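Local coordinates for spindle assembly abnormal protein 6 (Caenorhabditis elegans, PDB 4G79) that serves as the central scaffolding component of centrioles, sets their ninefold symmetry, and is required for centrosome biogenesis and duplication, at residues C118-F123 with I136-V141; E52-I57 with L66-L71; D11-A16 with K33-L38. One frame throughout, in Å; residues are numbered along the deposited sequence. Where two conformers were deposited one is given.

Contact 1: residues C118-F123 with I136-V141; sequences CSFELF and IKLHAV
L138 leans across to C118 and F120 from the neighbouring strand. Its CB lies 3.9 Å from SG of C118, a sulfur that behaves here as one more apolar atom. CG comes next, 4.1 Å from CB of F120. Beyond it the branch CD1 reaches the same CB of F120 at 3.8 Å, touching the root of the phenylalanine side chain, while CD2 turns off toward E69 and F55. The first torsion sets this course: CG stands anti to the carbonyl carbon (chi1 -51°), which directs CG and CD1 toward CB of F120. F120 also receives CG2 of I136 at its CB, 4.1 Å away, and its ring then runs on toward I107 of strand 106-111. Cysteine, phenylalanine, isoleucine and leucine suit this buried face, which belongs to the β-sandwich of the SAS-6 N-terminal head domain and takes in I57 and F67 as well. Strands 117-123 and 132-140 form an antiparallel β-hairpin. Two hydrogen-bonded pairs join them: C118 with L138, where N of L138 meets O of C118 at 2.8 Å, and F120 with I136, where N of F120 meets O of I136 at 2.9 Å. The non-hydrogen-bonded pair between them, S119 and K137, faces the other way, a more open side that tolerates polar residues; the extended K137 makes a cation-pi contact with F117.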
loop_
_atom_site.group_PDB
_atom_site.type_symbol
_atom_site.label_atom_id
_atom_site.label_comp_id
_atom_site.label_asym_id
_atom_site.label_seq_id
_atom_site.Cartn_x
_atom_site.Cartn_y
_atom_site.Cartn_z
ATOM N N CYS A 118 15.490 -0.195 -14.149
ATOM C CA CYS A 118 14.627 -1.172 -13.550
ATOM C C CYS A 118 13.888 -0.503 -12.421
ATOM O O CYS A 118 14.341 0.515 -11.896
ATOM C CB CYS A 118 15.414 -2.385 -13.067
ATOM S SG CYS A 118 16.440 -2.065 -11.616
ATOM N N SER A 119 12.753 -1.076 -12.046
ATOM C CA SER A 119 11.999 -0.628 -10.894
ATOM C C SER A 119 12.261 -1.641 -9.817
ATOM O O SER A 119 12.121 -2.829 -10.067
ATOM C CB SER A 119 10.517 -0.516 -11.229
ATOM O OG SER A 119 9.754 -0.217 -10.072
ATOM N N PHE A 120 12.777 -1.200 -8.673
ATOM C CA PHE A 120 13.036 -2.058 -7.537
ATOM C C PHE A 120 11.810 -1.878 -6.628
ATOM O O PHE A 120 11.530 -0.749 -6.207
ATOM C CB PHE A 120 14.360 -1.644 -6.846
ATOM C CG PHE A 120 14.660 -2.349 -5.538
ATOM C CD1 PHE A 120 14.169 -1.859 -4.336
ATOM C CD2 PHE A 120 15.438 -3.506 -5.513
ATOM C CE1 PHE A 120 14.454 -2.510 -3.127
ATOM C CE2 PHE A 120 15.746 -4.133 -4.307
ATOM C CZ PHE A 120 15.238 -3.642 -3.127
ATOM N N GLU A 121 11.110 -2.951 -6.326
ATOM C CA GLU A 121 9.908 -2.884 -5.496
ATOM C C GLU A 121 10.061 -3.767 -4.296
ATOM O O GLU A 121 10.389 -4.940 -4.452
ATOM C CB GLU A 121 8.686 -3.330 -6.308
ATOM C CG GLU A 121 8.464 -2.592 -7.623
ATOM C CD GLU A 121 7.094 -2.820 -8.238
ATOM O OE1 GLU A 121 6.656 -3.991 -8.323
ATOM O OE2 GLU A 121 6.462 -1.823 -8.654
ATOM N N LEU A 122 9.869 -3.202 -3.101
ATOM C CA LEU A 122 9.965 -3.943 -1.846
ATOM C C LEU A 122 8.563 -4.155 -1.280
ATOM O O LEU A 122 7.806 -3.196 -1.204
ATOM C CB LEU A 122 10.862 -3.180 -0.839
ATOM C CG LEU A 122 11.105 -3.895 0.501
ATOM C CD1 LEU A 122 11.761 -5.260 0.284
ATOM C CD2 LEU A 122 11.991 -3.041 1.378
ATOM N N PHE A 123 8.240 -5.393 -0.843
ATOM C CA PHE A 123 6.923 -5.734 -0.300
ATOM C C PHE A 123 7.036 -6.414 0.992
ATOM O O PHE A 123 8.064 -7.006 1.267
ATOM C CB PHE A 123 6.151 -6.692 -1.244
ATOM C CG PHE A 123 5.871 -6.173 -2.631
ATOM C CD1 PHE A 123 6.843 -6.247 -3.631
ATOM C CD2 PHE A 123 4.617 -5.669 -2.961
ATOM C CE1 PHE A 123 6.571 -5.802 -4.923
ATOM C CE2 PHE A 123 4.350 -5.207 -4.253
ATOM C CZ PHE A 123 5.325 -5.293 -5.228
ATOM N N ILE A 136 11.401 2.173 -6.306
ATOM C CA ILE A 136 12.316 3.216 -6.746
ATOM C C ILE A 136 12.859 2.826 -8.103
ATOM O O ILE A 136 13.136 1.656 -8.334
ATOM C CB ILE A 136 13.436 3.438 -5.671
ATOM C CG1 ILE A 136 14.307 4.680 -5.989
ATOM C CG2 ILE A 136 14.266 2.169 -5.378
ATOM C CD1 ILE A 136 15.188 5.204 -4.837
ATOM N N LYS A 137 12.974 3.797 -9.007
ATOM C CA LYS A 137 13.550 3.582 -10.324
ATOM C C LYS A 137 15.083 3.646 -10.213
ATOM O O LYS A 137 15.632 4.654 -9.762
ATOM C CB LYS A 137 13.015 4.638 -11.306
ATOM C CG LYS A 137 13.431 4.423 -12.757
ATOM C CD LYS A 137 12.767 5.431 -13.668
ATOM C CE LYS A 137 13.163 5.252 -15.114
ATOM N NZ LYS A 137 12.339 6.100 -16.019
ATOM N N LEU A 138 15.764 2.550 -10.602
ATOM C CA LEU A 138 17.234 2.492 -10.577
ATOM C C LEU A 138 17.718 2.613 -11.998
ATOM O O LEU A 138 17.185 1.960 -12.884
ATOM C CB LEU A 138 17.760 1.215 -9.890
ATOM C CG LEU A 138 17.167 0.898 -8.492
ATOM C CD1 LEU A 138 17.815 -0.354 -7.912
ATOM C CD2 LEU A 138 17.422 2.039 -7.493
ATOM N N HIS A 139 18.703 3.454 -12.222
ATOM C CA HIS A 139 19.217 3.711 -13.569
ATOM C C HIS A 139 20.466 2.889 -13.867
ATOM O O HIS A 139 21.264 2.637 -12.958
ATOM C CB HIS A 139 19.531 5.215 -13.713
ATOM C CG HIS A 139 18.343 6.074 -13.425
ATOM N ND1 HIS A 139 17.384 6.323 -14.391
ATOM C CD2 HIS A 139 17.960 6.664 -12.264
ATOM C CE1 HIS A 139 16.468 7.079 -13.800
ATOM N NE2 HIS A 139 16.779 7.322 -12.524
ATOM N N ALA A 140 20.656 2.512 -15.149
ATOM C CA ALA A 140 21.829 1.741 -15.577
ATOM C C ALA A 140 23.113 2.527 -15.302
ATOM O O ALA A 140 23.163 3.738 -15.535
ATOM C CB ALA A 140 21.722 1.389 -17.052
ATOM N N VAL A 141 24.115 1.840 -14.732
ATOM C CA VAL A 141 25.403 2.416 -14.330
ATOM C C VAL A 141 26.352 2.457 -15.531
ATOM O O VAL A 141 26.265 1.604 -16.406
ATOM C CB VAL A 141 26.004 1.639 -13.128
ATOM C CG1 VAL A 141 27.442 2.076 -12.817
ATOM C CG2 VAL A 141 25.118 1.783 -11.886
#

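Contact 2: residues E52-I57 with L66-L71; sequences ELKFEI and LFSETL
L53 O accepts the N-H of L71 at 2.7 Å, and CA of T70 also comes against it, 3.2 Å away. The hydroxyl of T70 adds at most a weak, doubtful bond to this oxygen, since the threonine has two conformers. The backbone N-H of T70, which points away from strand 51-58, is taken by OE2 of E69 at 2.8 Å, on the anti lone pair of that oxygen. The carboxylate of E52 is held by Q43 of strand 29-44 and by N45 just after it. On the same side a water joins two strands: it accepts from NZ of K54 at 2.8 Å and lies 2.6 Å from OG of S68, so a long flexible lysine and a small hydroxyl suit this wetter face. Strands 51-58 and 66-71 make an antiparallel β-hairpin within the PISA region of the SAS-6 head domain. The opposite face is mostly apolar, E69 excepted. I57 places CG1 between its backbone N and carbonyl carbon (chi1 65°), which brings that atom to the edge of the F67 ring, 4.0 Å from CD2 of F67. Farther along, CE1 of F55 meets CD1 of L71 at 4.1 Å, the two side chains set aslant; bulky apolar residues fit here because L138 and I136 of strand 132-140 pack beside them.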
loop_
_atom_site.group_PDB
_atom_site.type_symbol
_atom_site.label_atom_id
_atom_site.label_comp_id
_atom_site.label_asym_id
_atom_site.label_seq_id
_atom_site.Cartn_x
_atom_site.Cartn_y
_atom_site.Cartn_z
ATOM N N GLU A 52 23.102 11.831 0.952
ATOM C CA GLU A 52 22.436 11.044 -0.063
ATOM C C GLU A 52 22.421 9.626 0.363
ATOM O O GLU A 52 23.421 9.178 0.911
ATOM C CB GLU A 52 23.243 11.114 -1.375
ATOM C CG GLU A 52 22.946 12.316 -2.224
ATOM C CD GLU A 52 23.813 12.423 -3.458
ATOM O OE1 GLU A 52 24.890 11.781 -3.520
ATOM O OE2 GLU A 52 23.415 13.183 -4.366
ATOM N N LEU A 53 21.338 8.892 0.083
ATOM C CA LEU A 53 21.347 7.434 0.248
ATOM C C LEU A 53 21.588 6.889 -1.122
ATOM O O LEU A 53 21.085 7.492 -2.066
ATOM C CB LEU A 53 20.039 6.876 0.814
ATOM C CG LEU A 53 19.703 7.234 2.252
ATOM C CD1 LEU A 53 18.357 6.605 2.621
ATOM C CD2 LEU A 53 20.798 6.731 3.211
ATOM N N LYS A 54 22.355 5.800 -1.277
ATOM C CA LYS A 54 22.590 5.237 -2.607
ATOM C C LYS A 54 22.119 3.793 -2.610
ATOM O O LYS A 54 22.465 3.063 -1.701
ATOM C CB LYS A 54 24.078 5.343 -2.994
ATOM C CG LYS A 54 24.386 4.822 -4.394
ATOM C CD LYS A 54 25.678 5.393 -4.872
ATOM C CE LYS A 54 26.050 4.796 -6.218
ATOM N NZ LYS A 54 25.409 5.547 -7.329
ATOM N N PHE A 55 21.294 3.393 -3.605
ATOM C CA PHE A 55 20.806 2.009 -3.738
ATOM C C PHE A 55 21.447 1.424 -4.947
ATOM O O PHE A 55 21.471 2.089 -5.984
ATOM C CB PHE A 55 19.272 1.954 -3.858
ATOM C CG PHE A 55 18.562 2.290 -2.579
ATOM C CD1 PHE A 55 18.359 3.614 -2.205
ATOM C CD2 PHE A 55 18.072 1.282 -1.752
ATOM C CE1 PHE A 55 17.696 3.921 -1.012
ATOM C CE2 PHE A 55 17.407 1.597 -0.565
ATOM C CZ PHE A 55 17.244 2.911 -0.198
ATOM N N GLU A 56 22.028 0.227 -4.830
ATOM C CA GLU A 56 22.731 -0.382 -5.969
ATOM C C GLU A 56 22.377 -1.824 -6.079
ATOM O O GLU A 56 22.393 -2.550 -5.074
ATOM C CB GLU A 56 24.261 -0.259 -5.852
ATOM C CG GLU A 56 24.840 1.157 -5.880
ATOM C CD GLU A 56 26.315 1.205 -5.528
ATOM O OE1 GLU A 56 26.632 1.314 -4.320
ATOM O OE2 GLU A 56 27.154 1.097 -6.453
ATOM N N ILE A 57 22.044 -2.258 -7.307
ATOM C CA ILE A 57 21.738 -3.675 -7.526
ATOM C C ILE A 57 22.650 -4.223 -8.636
ATOM O O ILE A 57 23.034 -3.504 -9.565
ATOM C CB ILE A 57 20.256 -4.001 -7.789
ATOM C CG1 ILE A 57 19.718 -3.394 -9.090
ATOM C CG2 ILE A 57 19.324 -3.779 -6.549
ATOM C CD1 ILE A 57 18.395 -4.032 -9.508
ATOM N N LEU A 66 23.406 -3.721 -13.781
ATOM C CA LEU A 66 24.077 -2.857 -12.819
ATOM C C LEU A 66 23.275 -1.566 -12.758
ATOM O O LEU A 66 23.237 -0.823 -13.744
ATOM C CB LEU A 66 25.553 -2.637 -13.264
ATOM C CG LEU A 66 26.495 -1.995 -12.255
ATOM C CD1 LEU A 66 26.354 -2.604 -10.846
ATOM C CD2 LEU A 66 27.931 -2.037 -12.754
ATOM N N PHE A 67 22.533 -1.363 -11.658
ATOM C CA PHE A 67 21.643 -0.207 -11.563
ATOM C C PHE A 67 21.780 0.510 -10.249
ATOM O O PHE A 67 22.016 -0.134 -9.224
ATOM C CB PHE A 67 20.178 -0.639 -11.748
ATOM C CG PHE A 67 19.921 -1.423 -13.016
ATOM C CD1 PHE A 67 19.616 -0.773 -14.200
ATOM C CD2 PHE A 67 19.968 -2.813 -13.016
ATOM C CE1 PHE A 67 19.415 -1.497 -15.379
ATOM C CE2 PHE A 67 19.757 -3.536 -14.196
ATOM C CZ PHE A 67 19.501 -2.872 -15.372
ATOM N N SER A 68 21.593 1.843 -10.264
ATOM C CA SER A 68 21.654 2.585 -9.012
ATOM C C SER A 68 20.799 3.835 -9.050
ATOM O O SER A 68 20.398 4.316 -10.110
ATOM C CB SER A 68 23.095 2.961 -8.665
ATOM O OG SER A 68 23.620 3.979 -9.502
ATOM N N GLU A 69 20.538 4.365 -7.870
ATOM C CA GLU A 69 19.860 5.637 -7.706
ATOM C C GLU A 69 20.269 6.211 -6.373
ATOM O O GLU A 69 20.537 5.474 -5.407
ATOM C CB GLU A 69 18.321 5.532 -7.822
ATOM C CG GLU A 69 17.549 6.848 -7.656
ATOM C CD GLU A 69 17.893 7.954 -8.640
ATOM O OE1 GLU A 69 16.984 8.381 -9.387
ATOM O OE2 GLU A 69 19.064 8.397 -8.669
ATOM N N THR A 70 20.337 7.528 -6.337
ATOM C CA THR A 70 20.699 8.240 -5.125
ATOM C C THR A 70 19.432 8.973 -4.640
ATOM O O THR A 70 18.654 9.467 -5.456
ATOM C CB THR A 70 21.960 9.104 -5.412
ATOM O OG1 THR A 70 22.652 9.435 -4.213
ATOM C CG2 THR A 70 21.688 10.328 -6.271
ATOM N N LEU A 71 19.220 9.004 -3.329
ATOM C CA LEU A 71 18.071 9.659 -2.712
ATOM C C LEU A 71 18.532 10.705 -1.750
ATOM O O LEU A 71 19.138 10.342 -0.748
ATOM C CB LEU A 71 17.267 8.625 -1.920
ATOM C CG LEU A 71 15.969 8.052 -2.463
ATOM C CD1 LEU A 71 15.286 7.234 -1.357
ATOM C CD2 LEU A 71 14.982 9.134 -2.839
HETATM O O HOH W 1 26.228 4.125 -9.566
#

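Contact 3: residues D11-A16 with K33-L38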
loop_
_atom_site.group_PDB
_atom_site.type_symbol
_atom_site.label_atom_id
_atom_site.label_comp_id
_atom_site.label_asym_id
_atom_site.label_seq_id
_atom_site.Cartn_x
_atom_site.Cartn_y
_atom_site.Cartn_z
ATOM N N ASP A 11 24.850 -4.736 2.588
ATOM C CA ASP A 11 25.423 -5.437 1.435
ATOM C C ASP A 11 25.068 -6.899 1.546
ATOM O O ASP A 11 25.737 -7.639 2.257
ATOM C CB ASP A 11 26.945 -5.239 1.354
ATOM C CG ASP A 11 27.587 -5.723 0.064
ATOM O OD1 ASP A 11 26.954 -6.528 -0.653
ATOM O OD2 ASP A 11 28.702 -5.268 -0.244
ATOM N N GLN A 12 23.984 -7.314 0.889
ATOM C CA GLN A 12 23.572 -8.712 0.949
ATOM C C GLN A 12 23.097 -9.220 -0.378
ATOM O O GLN A 12 22.539 -8.462 -1.162
ATOM C CB GLN A 12 22.414 -8.892 1.952
ATOM C CG GLN A 12 22.677 -8.408 3.385
ATOM C CD GLN A 12 23.502 -9.352 4.205
ATOM O OE1 GLN A 12 23.606 -10.552 3.914
ATOM N NE2 GLN A 12 24.081 -8.827 5.276
ATOM N N THR A 13 23.246 -10.533 -0.594
ATOM C CA THR A 13 22.670 -11.221 -1.722
ATOM C C THR A 13 21.269 -11.626 -1.280
ATOM O O THR A 13 21.099 -12.244 -0.221
ATOM C CB THR A 13 23.539 -12.408 -2.155
ATOM O OG1 THR A 13 24.803 -11.905 -2.600
ATOM C CG2 THR A 13 22.879 -13.208 -3.259
ATOM N N LEU A 14 20.267 -11.255 -2.065
ATOM C CA LEU A 14 18.887 -11.561 -1.752
ATOM C C LEU A 14 18.244 -12.257 -2.921
ATOM O O LEU A 14 18.750 -12.134 -4.037
ATOM C CB LEU A 14 18.121 -10.247 -1.464
ATOM C CG LEU A 14 18.619 -9.356 -0.299
ATOM C CD1 LEU A 14 17.970 -7.981 -0.348
ATOM C CD2 LEU A 14 18.392 -10.036 1.054
ATOM N N ILE A 15 17.107 -12.941 -2.682
ATOM C CA ILE A 15 16.331 -13.571 -3.744
ATOM C C ILE A 15 15.305 -12.559 -4.190
ATOM O O ILE A 15 14.599 -12.013 -3.354
ATOM C CB ILE A 15 15.655 -14.927 -3.314
ATOM C CG1 ILE A 15 16.626 -15.958 -2.670
ATOM C CG2 ILE A 15 14.815 -15.542 -4.433
ATOM C CD1 ILE A 15 17.944 -16.180 -3.280
ATOM N N ALA A 16 15.199 -12.314 -5.488
ATOM C CA ALA A 16 14.217 -11.402 -6.066
ATOM C C ALA A 16 13.451 -12.034 -7.206
ATOM O O ALA A 16 13.953 -12.963 -7.853
ATOM C CB ALA A 16 14.913 -10.159 -6.578
ATOM N N LYS A 33 12.964 -16.223 -10.567
ATOM C CA LYS A 33 13.579 -15.875 -9.279
ATOM C C LYS A 33 15.061 -15.781 -9.561
ATOM O O LYS A 33 15.584 -16.581 -10.351
ATOM C CB LYS A 33 13.292 -16.936 -8.198
ATOM C CG LYS A 33 11.820 -17.118 -7.846
ATOM C CD LYS A 33 11.362 -16.062 -6.865
ATOM C CE LYS A 33 9.930 -16.261 -6.423
ATOM N NZ LYS A 33 9.823 -17.318 -5.387
ATOM N N THR A 34 15.730 -14.796 -8.982
ATOM C CA THR A 34 17.169 -14.607 -9.190
ATOM C C THR A 34 17.821 -14.057 -7.929
ATOM O O THR A 34 17.196 -13.280 -7.197
ATOM C CB THR A 34 17.450 -13.661 -10.396
ATOM O OG1 THR A 34 18.876 -13.525 -10.556
ATOM C CG2 THR A 34 16.842 -12.244 -10.218
ATOM N N LYS A 35 19.054 -14.486 -7.662
ATOM C CA LYS A 35 19.839 -13.894 -6.589
ATOM C C LYS A 35 20.325 -12.548 -7.110
ATOM O O LYS A 35 20.785 -12.449 -8.255
ATOM C CB LYS A 35 21.021 -14.782 -6.168
ATOM C CG LYS A 35 20.620 -16.080 -5.484
ATOM C CD LYS A 35 21.840 -16.930 -5.127
ATOM C CE LYS A 35 21.476 -18.355 -4.759
ATOM N NZ LYS A 35 21.160 -19.187 -5.956
ATOM N N VAL A 36 20.208 -11.519 -6.286
ATOM C CA VAL A 36 20.632 -10.151 -6.633
ATOM C C VAL A 36 21.442 -9.590 -5.470
ATOM O O VAL A 36 21.116 -9.859 -4.316
ATOM C CB VAL A 36 19.412 -9.236 -6.977
ATOM C CG1 VAL A 36 19.800 -7.764 -7.098
ATOM C CG2 VAL A 36 18.711 -9.687 -8.242
ATOM N N LYS A 37 22.495 -8.817 -5.761
ATOM C CA LYS A 37 23.241 -8.196 -4.667
ATOM C C LYS A 37 22.695 -6.789 -4.505
ATOM O O LYS A 37 22.685 -6.012 -5.459
ATOM C CB LYS A 37 24.765 -8.196 -4.888
ATOM C CG LYS A 37 25.552 -7.496 -3.755
ATOM C CD LYS A 37 27.055 -7.802 -3.807
ATOM C CE LYS A 37 27.447 -9.129 -3.177
ATOM N NZ LYS A 37 27.167 -9.178 -1.711
ATOM N N LEU A 38 22.227 -6.479 -3.298
ATOM C CA LEU A 38 21.708 -5.154 -2.978
ATOM C C LEU A 38 22.654 -4.487 -2.017
ATOM O O LEU A 38 23.004 -5.063 -0.987
ATOM C CB LEU A 38 20.298 -5.233 -2.362
ATOM C CG LEU A 38 19.738 -3.889 -1.761
ATOM C CD1 LEU A 38 19.584 -2.812 -2.853
ATOM C CD2 LEU A 38 18.422 -4.113 -1.043
#
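The flat carboxylate of D11 is met by K37 on the syn side of OD1, where NZ of K37 sits 2.9 Å from OD1 of D11 but 35° out of the carboxylate plane. This is a salt bridge, and the lysine lays its chain against the same oxygen, CD of K37 being 3.4 Å from OD1 of D11. Bends at chi3 (-82°) and chi4 (-64°) curl the ammonium back to the acid. Were an alanine here in place of K37, OD1 of D11 would probably be left without its positive mate and the side of T13 less covered. A second flat group, the carbonyl of K35, has OG1 of T34 above its plane, 3.2 Å from O of K35; that hydroxyl also bonds R59. On the face that carries K37 and T13, the β-branched I15 lies alongside K35, with CD1 of I15 packed tightly at 3.5 Å from CG of K35. Antiparallel strands 7-21 and 29-44 pair here as a long β-hairpin of the SAS-6 head domain, typified by N of V36 to O of L14 at 2.7 Å. The other face is largely apolar: CD1 of L14 touches CD2 of L38 at 4.0 Å, and A16 adds a small methyl. Beneath that face L14, A16 and V36 rest on I107 and I109 of strand 106-111, while V36 and L38 reach I57 of strand 51-58, whose S58 also bonds the backbone of K37.

In the fold
Each contact pairs the two strands of an antiparallel hairpin in the β-sandwich of the SAS-6 head domain, and they follow in series along the chain: contact 3 first, then contact 2, then contact 1, with helices 73-83 and 92-102 between the last two. Contacts 1 and 2 are closest, their centres about 8 Å apart, because strands 66-71 and 132-140 are neighbours, joined by H139 O to S68 N. Contact 3 lies about 13 Å from contact 1 and 15 Å from contact 2, centre to centre. Strands 29-44 and 51-58 adjoin, and L38 packs on both I57 and F120. The hairpins thus share one apolar interior in the globular head that links SAS-6 dimers.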